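Local coordinates for protein suppressor of fused homolog (PDB 6LPH) that probably binds and sequesters DNA-binding transcription factors, this chain being the N-terminal part of the longer protein, at residues Val197-Phe200 / Asp201-Glu205; Arg236-Ser239 / Val240-Phe244; Gly84-Arg87 / Val88-Glu92. One frame throughout, in Å; residues are numbered along the deposited sequence.

Contact 1. Residues Val197-Phe200 / Asp201-Glu205; sequences VGVF and DDELE
The carboxylate of Glu-203 is gripped at both oxygens, OE2 by the backbone N of Phe-200 at 2.9 Å and OE1 by Arg-236, in a salt bridge, and by the backbone N of Val-240. The bond from Phe-200 is almost straight (175°), the donor standing well above the carboxylate plane. With CG anti to the carbonyl carbon (chi1 -75°) and the chain extended beyond it, the glutamate lies back along the start of its own helix, toward the residue just before it. On the way it crosses Val-199, whose CB lies 3.4 Å from Glu-203 OE2, and the buried carboxylate is thus flanked by hydrocarbon as well as by donors.

Phe-200 O receives the N of Leu-204 at 2.9 Å, a backbone hydrogen bond that closes the first turn of the helix. The phenylalanine side chain runs beside that of Asp-202, both pointing the same way; Asp-202 OD1 comes to 3.2 Å from Phe-200 CB and also takes a weak bond from Glu-203 N, while its OD2 is held by Ser-239. Val-199 CG2 lightly touches Leu-204 CB at 4.2 Å, and its side chain also packs on Leu-174 of strand 172-186. A phenylalanine at the N-cap has no side-chain acceptor to return the bond, so where strand 189-199 turns directly into helix 201-219 only the glutamate half of a capping box is formed.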
loop_
_atom_site.group_PDB
_atom_site.type_symbol
_atom_site.label_atom_id
_atom_site.label_comp_id
_atom_site.label_asym_id
_atom_site.label_seq_id
_atom_site.Cartn_x
_atom_site.Cartn_y
_atom_site.Cartn_z
ATOM N N VAL A 197 3.124 -3.837 -5.126
ATOM C CA VAL A 197 2.356 -4.522 -6.205
ATOM C C VAL A 197 2.412 -6.024 -5.968
ATOM O O VAL A 197 3.493 -6.587 -5.925
ATOM C CB VAL A 197 2.929 -4.204 -7.615
ATOM C CG1 VAL A 197 2.128 -4.880 -8.746
ATOM C CG2 VAL A 197 2.978 -2.715 -7.843
ATOM N N GLY A 198 1.252 -6.675 -5.837
ATOM C CA GLY A 198 1.242 -8.123 -5.624
ATOM C C GLY A 198 1.582 -8.819 -6.933
ATOM O O GLY A 198 1.121 -8.407 -7.999
ATOM N N VAL A 199 2.393 -9.871 -6.854
ATOM C CA VAL A 199 2.858 -10.603 -8.033
ATOM C C VAL A 199 2.856 -12.136 -7.822
ATOM O O VAL A 199 2.873 -12.648 -6.672
ATOM C CB VAL A 199 4.272 -10.149 -8.518
ATOM C CG1 VAL A 199 4.255 -8.694 -8.993
ATOM C CG2 VAL A 199 5.339 -10.349 -7.436
ATOM N N PHE A 200 2.898 -12.848 -8.945
ATOM C CA PHE A 200 2.975 -14.320 -8.987
ATOM C C PHE A 200 4.391 -14.737 -8.639
ATOM O O PHE A 200 5.353 -13.911 -8.657
ATOM C CB PHE A 200 2.651 -14.835 -10.410
ATOM C CG PHE A 200 1.182 -14.956 -10.713
ATOM C CD1 PHE A 200 0.634 -16.195 -11.046
ATOM C CD2 PHE A 200 0.339 -13.823 -10.709
ATOM C CE1 PHE A 200 -0.727 -16.311 -11.334
ATOM C CE2 PHE A 200 -1.023 -13.941 -10.992
ATOM C CZ PHE A 200 -1.558 -15.193 -11.293
ATOM N N ASP A 201 4.519 -16.012 -8.323
ATOM C CA ASP A 201 5.817 -16.609 -8.046
ATOM C C ASP A 201 6.778 -16.403 -9.201
ATOM O O ASP A 201 7.928 -16.060 -8.950
ATOM C CB ASP A 201 5.709 -18.118 -7.779
ATOM C CG ASP A 201 5.135 -18.449 -6.397
ATOM O OD1 ASP A 201 4.641 -17.560 -5.676
ATOM O OD2 ASP A 201 5.159 -19.644 -6.034
ATOM N N ASP A 202 6.330 -16.635 -10.447
ATOM C CA ASP A 202 7.253 -16.499 -11.590
ATOM C C ASP A 202 7.650 -15.037 -11.830
ATOM O O ASP A 202 8.795 -14.747 -12.193
ATOM C CB ASP A 202 6.749 -17.198 -12.880
ATOM C CG ASP A 202 5.403 -16.655 -13.392
ATOM O OD1 ASP A 202 4.709 -15.923 -12.659
ATOM O OD2 ASP A 202 5.022 -16.988 -14.537
ATOM N N GLU A 203 6.712 -14.121 -11.587
ATOM C CA GLU A 203 6.997 -12.678 -11.686
ATOM C C GLU A 203 8.076 -12.273 -10.663
ATOM O O GLU A 203 9.026 -11.517 -10.979
ATOM C CB GLU A 203 5.699 -11.862 -11.510
ATOM C CG GLU A 203 4.800 -11.914 -12.754
ATOM C CD GLU A 203 3.317 -11.627 -12.519
ATOM O OE1 GLU A 203 2.555 -11.751 -13.509
ATOM O OE2 GLU A 203 2.900 -11.275 -11.386
ATOM N N LEU A 204 7.927 -12.784 -9.443
ATOM C CA LEU A 204 8.915 -12.536 -8.392
ATOM C C LEU A 204 10.256 -13.133 -8.810
ATOM O O LEU A 204 11.294 -12.472 -8.732
ATOM C CB LEU A 204 8.479 -13.132 -7.044
ATOM C CG LEU A 204 9.664 -13.132 -6.075
ATOM C CD1 LEU A 204 9.882 -11.713 -5.570
ATOM C CD2 LEU A 204 9.510 -14.142 -4.947
ATOM N N GLU A 205 10.216 -14.371 -9.282
ATOM C CA GLU A 205 11.450 -15.047 -9.701
ATOM C C GLU A 205 12.227 -14.205 -10.719
ATOM O O GLU A 205 13.436 -14.033 -10.582
ATOM C CB GLU A 205 11.145 -16.458 -10.236
ATOM C CG GLU A 205 12.285 -17.427 -10.009
ATOM C CD GLU A 205 11.851 -18.752 -9.365
ATOM O OE1 GLU A 205 12.589 -19.741 -9.549
ATOM O OE2 GLU A 205 10.782 -18.824 -8.680
#

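Contact 2. Residues Arg236-Ser239 / Val240-Phe244; sequences RQMS and VFELF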
loop_
_atom_site.group_PDB
_atom_site.type_symbol
_atom_site.label_atom_id
_atom_site.label_comp_id
_atom_site.label_asym_id
_atom_site.label_seq_id
_atom_site.Cartn_x
_atom_site.Cartn_y
_atom_site.Cartn_z
ATOM N N ARG A 236 -6.442 -12.443 -9.704
ATOM C CA ARG A 236 -5.747 -12.669 -10.984
ATOM C C ARG A 236 -5.363 -14.137 -11.153
ATOM O O ARG A 236 -4.815 -14.752 -10.239
ATOM C CB ARG A 236 -4.484 -11.814 -11.123
ATOM C CG ARG A 236 -4.286 -11.458 -12.563
ATOM C CD ARG A 236 -2.945 -10.935 -13.029
ATOM N NE ARG A 236 -1.997 -10.360 -12.071
ATOM C CZ ARG A 236 -0.681 -10.603 -12.172
ATOM N NH1 ARG A 236 0.209 -10.060 -11.345
ATOM N NH2 ARG A 236 -0.244 -11.432 -13.126
ATOM N N GLN A 237 -5.586 -14.666 -12.341
ATOM C CA GLN A 237 -5.475 -16.119 -12.536
ATOM C C GLN A 237 -4.201 -16.545 -13.233
ATOM O O GLN A 237 -3.752 -17.665 -13.047
ATOM C CB GLN A 237 -6.699 -16.680 -13.271
ATOM C CG GLN A 237 -7.965 -16.826 -12.413
ATOM C CD GLN A 237 -7.718 -17.498 -11.069
ATOM O OE1 GLN A 237 -8.027 -16.940 -10.021
ATOM N NE2 GLN A 237 -7.131 -18.691 -11.090
ATOM N N MET A 238 -3.610 -15.640 -14.011
ATOM C CA MET A 238 -2.461 -15.977 -14.857
ATOM C C MET A 238 -1.406 -14.896 -14.730
ATOM O O MET A 238 -1.757 -13.725 -14.581
ATOM C CB MET A 238 -2.893 -16.123 -16.324
ATOM C CG MET A 238 -3.572 -17.464 -16.631
ATOM S SD MET A 238 -4.270 -17.613 -18.289
ATOM C CE MET A 238 -2.795 -17.768 -19.292
ATOM N N SER A 239 -0.126 -15.290 -14.775
ATOM C CA SER A 239 0.971 -14.331 -14.701
ATOM C C SER A 239 1.150 -13.683 -16.039
ATOM O O SER A 239 0.625 -14.156 -17.065
ATOM C CB SER A 239 2.287 -15.003 -14.304
ATOM O OG SER A 239 2.788 -15.786 -15.371
ATOM N N VAL A 240 1.945 -12.617 -16.046
ATOM C CA VAL A 240 2.212 -11.892 -17.276
ATOM C C VAL A 240 2.904 -12.795 -18.302
ATOM O O VAL A 240 2.661 -12.686 -19.510
ATOM C CB VAL A 240 3.039 -10.613 -16.993
ATOM C CG1 VAL A 240 4.479 -10.957 -16.584
ATOM C CG2 VAL A 240 2.986 -9.671 -18.189
ATOM N N PHE A 241 3.769 -13.687 -17.815
ATOM C CA PHE A 241 4.494 -14.590 -18.688
ATOM C C PHE A 241 3.568 -15.658 -19.292
ATOM O O PHE A 241 3.832 -16.153 -20.392
ATOM C CB PHE A 241 5.663 -15.243 -17.920
ATOM C CG PHE A 241 6.637 -14.248 -17.351
ATOM C CD1 PHE A 241 6.764 -14.086 -15.968
ATOM C CD2 PHE A 241 7.391 -13.440 -18.196
ATOM C CE1 PHE A 241 7.637 -13.148 -15.444
ATOM C CE2 PHE A 241 8.269 -12.500 -17.678
ATOM C CZ PHE A 241 8.395 -12.351 -16.299
ATOM N N GLU A 242 2.515 -16.035 -18.566
ATOM C CA GLU A 242 1.470 -16.930 -19.110
ATOM C C GLU A 242 0.609 -16.181 -20.123
ATOM O O GLU A 242 0.280 -16.727 -21.175
ATOM C CB GLU A 242 0.545 -17.483 -18.017
ATOM C CG GLU A 242 1.163 -18.492 -17.080
ATOM C CD GLU A 242 0.233 -18.845 -15.935
ATOM O OE1 GLU A 242 0.229 -18.128 -14.910
ATOM O OE2 GLU A 242 -0.496 -19.851 -16.059
ATOM N N LEU A 243 0.237 -14.941 -19.818
ATOM C CA LEU A 243 -0.668 -14.188 -20.708
ATOM C C LEU A 243 0.021 -13.717 -21.986
ATOM O O LEU A 243 -0.589 -13.709 -23.070
ATOM C CB LEU A 243 -1.313 -12.990 -19.982
ATOM C CG LEU A 243 -2.327 -13.339 -18.873
ATOM C CD1 LEU A 243 -2.589 -12.158 -17.942
ATOM C CD2 LEU A 243 -3.636 -13.906 -19.415
ATOM N N PHE A 244 1.281 -13.320 -21.840
ATOM C CA PHE A 244 2.073 -12.771 -22.924
ATOM C C PHE A 244 3.444 -13.447 -22.999
ATOM O O PHE A 244 4.462 -12.858 -22.605
ATOM C CB PHE A 244 2.199 -11.250 -22.762
ATOM C CG PHE A 244 0.878 -10.558 -22.587
ATOM C CD1 PHE A 244 0.017 -10.385 -23.673
ATOM C CD2 PHE A 244 0.479 -10.097 -21.334
ATOM C CE1 PHE A 244 -1.219 -9.758 -23.510
ATOM C CE2 PHE A 244 -0.752 -9.462 -21.169
ATOM C CZ PHE A 244 -1.605 -9.295 -22.257
#
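Ser-239 and Glu-242 exchange hydrogen bonds at the head of helix 240-243. Ser-239 N gives a nearly straight bond (172°) to Glu-242 OE1 at 2.9 Å, reaching the oxygen from above the carboxylate plane. In return Glu-242 N points at Ser-239 OG, 3.2 Å away. The serine hydroxyl lies between its backbone N and carbonyl carbon (chi1 72°), the position from which it can face the N-H of Glu-242, and it is also bonded to Asp-202 of helix 201-219. Behind this pair, Ser-239 O accepts Leu-243 N at 2.9 Å.

The reciprocal serine-glutamate pairing is a capping box, with Ser-239 as N-cap, and it starts the short helix directly after the loop that follows helix 201-219. Arg-236 folds back on that loop: its chain bends at chi3, and NH2 reaches back to Met-238 O at 3.1 Å, the oxygen lying somewhat out of the guanidinium plane. The same nitrogen forms a salt bridge with Glu-203.

Farther out the contact is apolar. Met-238 crosses both Glu-242 and Leu-243, and its bent end sets CE 3.6 Å from Glu-242 CB, while Met-238 CB meets Leu-243 CG at 3.8 Å. Leu-243 CD2 touches the methionine at both CB and SD, and CD1 sits near Met-238 O. Cut back to an alanine, Leu-243 would lose CG and both methyls, which would probably open a gap beside Met-238 CB and SD, the thioether then being held mainly by Glu-242. Val-240 CG1 rests on one face of the Phe-241 ring, over its centre, 3.8 Å above the plane.

Contact 3. Residues Gly84-Arg87 / Val88-Glu92; sequences GDER and VHLRE
Glu-86 and Arg-91 meet across a surface turn in the loop joining strand 71-77 to strand 97-109, the chain doubling back with no regular helix or strand. The hydrogen bond that spans it runs from the backbone N of Arg-91 to Glu-86 OE1, short at 2.7 Å and nearly straight (170°), and uses the anti lone pair of the oxygen; the guanidinium of Arg-91 takes no part in it. Glu-86 reaches it with an extended chain, CG anti to the carbonyl carbon (chi1 -59°). A water bridges the same turn: it accepts from Glu-86 N and donates to His-89 O, which also takes a CA-H...O contact from Glu-86 CA at 3.2 Å.

Charge pairing lies within the first limb, 84-87. Arg-87 grips Asp-85 side-on, NE to Asp-85 OD2 at 2.9 Å and NH2 to OD1 at 2.7 Å, and the same guanidinium makes a cation-pi contact with Trp-45.

Packing is slight. The side chains across the turn cross with Glu-86 CG 3.8 Å from Arg-91 CG. Val-88 packs on Tyr-44 and Trp-45, while its CG1 sits 3.5 Å above one face of the His-89 ring, offset toward the rim.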
loop_
_atom_site.group_PDB
_atom_site.type_symbol
_atom_site.label_atom_id
_atom_site.label_comp_id
_atom_site.label_asym_id
_atom_site.label_seq_id
_atom_site.Cartn_x
_atom_site.Cartn_y
_atom_site.Cartn_z
ATOM N N GLY A 84 9.096 15.193 13.402
ATOM C CA GLY A 84 10.264 16.057 13.429
ATOM C C GLY A 84 10.991 16.126 14.762
ATOM O O GLY A 84 11.984 16.833 14.865
ATOM N N ASP A 85 10.521 15.390 15.772
ATOM C CA ASP A 85 11.091 15.503 17.132
ATOM C C ASP A 85 11.783 14.234 17.669
ATOM O O ASP A 85 12.037 14.118 18.883
ATOM C CB ASP A 85 10.023 15.997 18.122
ATOM C CG ASP A 85 8.843 15.034 18.255
ATOM O OD1 ASP A 85 7.905 15.347 19.018
ATOM O OD2 ASP A 85 8.835 13.983 17.593
ATOM N N GLU A 86 12.078 13.300 16.759
ATOM C CA GLU A 86 12.869 12.101 17.039
ATOM C C GLU A 86 12.129 11.107 17.930
ATOM O O GLU A 86 12.754 10.227 18.556
ATOM C CB GLU A 86 14.270 12.440 17.602
ATOM C CG GLU A 86 15.120 13.308 16.679
ATOM C CD GLU A 86 16.572 13.453 17.125
ATOM O OE1 GLU A 86 17.483 12.951 16.413
ATOM O OE2 GLU A 86 16.821 14.081 18.177
ATOM N N ARG A 87 10.804 11.237 18.006
ATOM C CA ARG A 87 10.038 10.253 18.785
ATOM C C ARG A 87 10.133 8.839 18.172
ATOM O O ARG A 87 10.051 7.841 18.877
ATOM C CB ARG A 87 8.587 10.688 18.954
ATOM C CG ARG A 87 7.766 10.664 17.684
ATOM C CD ARG A 87 6.373 11.147 18.003
ATOM N NE ARG A 87 6.356 12.594 18.240
ATOM C CZ ARG A 87 5.269 13.263 18.624
ATOM N NH1 ARG A 87 4.107 12.632 18.828
ATOM N NH2 ARG A 87 5.344 14.561 18.833
ATOM N N VAL A 88 10.300 8.770 16.856
ATOM C CA VAL A 88 10.550 7.499 16.166
ATOM C C VAL A 88 11.881 7.524 15.396
ATOM O O VAL A 88 12.682 6.581 15.485
ATOM C CB VAL A 88 9.404 7.144 15.182
ATOM C CG1 VAL A 88 9.814 5.951 14.308
ATOM C CG2 VAL A 88 8.093 6.833 15.924
ATOM N N HIS A 89 12.122 8.615 14.671
ATOM C CA HIS A 89 13.185 8.683 13.682
ATOM C C HIS A 89 14.244 9.631 14.123
ATOM O O HIS A 89 13.982 10.803 14.354
ATOM C CB HIS A 89 12.626 9.120 12.317
ATOM C CG HIS A 89 11.682 8.115 11.684
ATOM N ND1 HIS A 89 12.115 6.954 11.130
ATOM C CD2 HIS A 89 10.290 8.124 11.540
ATOM C CE1 HIS A 89 11.054 6.258 10.656
ATOM N NE2 HIS A 89 9.937 6.975 10.907
ATOM N N LEU A 90 15.459 9.119 14.268
ATOM C CA LEU A 90 16.585 9.922 14.726
ATOM C C LEU A 90 17.019 10.810 13.574
ATOM O O LEU A 90 17.059 10.370 12.435
ATOM C CB LEU A 90 17.728 9.016 15.203
ATOM C CG LEU A 90 17.426 8.094 16.402
ATOM C CD1 LEU A 90 18.632 7.215 16.721
ATOM C CD2 LEU A 90 16.940 8.831 17.656
ATOM N N ARG A 91 17.310 12.070 13.843
ATOM C CA ARG A 91 17.694 12.975 12.770
ATOM C C ARG A 91 19.200 13.157 12.695
ATOM O O ARG A 91 19.824 13.648 13.629
ATOM C CB ARG A 91 17.004 14.311 12.935
ATOM C CG ARG A 91 15.491 14.222 13.033
ATOM C CD ARG A 91 14.884 15.551 12.626
ATOM N NE ARG A 91 15.364 15.849 11.285
ATOM C CZ ARG A 91 14.641 16.421 10.332
ATOM N NH1 ARG A 91 15.166 16.599 9.124
ATOM N NH2 ARG A 91 13.378 16.776 10.576
ATOM N N GLU A 92 19.779 12.744 11.577
ATOM C CA GLU A 92 21.208 12.828 11.377
ATOM C C GLU A 92 21.543 14.078 10.572
ATOM O O GLU A 92 20.846 14.425 9.619
ATOM C CB GLU A 92 21.672 11.580 10.644
ATOM C CG GLU A 92 22.121 10.445 11.544
ATOM C CD GLU A 92 23.630 10.358 11.628
ATOM O OE1 GLU A 92 24.305 10.876 10.712
ATOM O OE2 GLU A 92 24.145 9.775 12.601
HETATM O O HOH W 1 12.124 12.676 13.964
#

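Overall arrangement
Along the chain the three contacts come in series, none nested or crossing. Contact 3 is first, closing a turn within the loop between strands 71-77 and 97-109. Contact 1 follows at the end of strand 189-199, where that interior strand of the mixed sheet passes into helix 201-219. Contact 2 comes last, as the loop after that helix enters helix 240-243. Contacts 1 and 2 touch, their centres 10 Å apart: side chains at the start of helix 201-219 bond to the start of helix 240-243, and the Phe-200 ring packs on Arg-236, joining the N-terminal ends of the two helices. Contact 3 stands on the opposite side of the chain's centre, its centre 35 Å from that of contact 1.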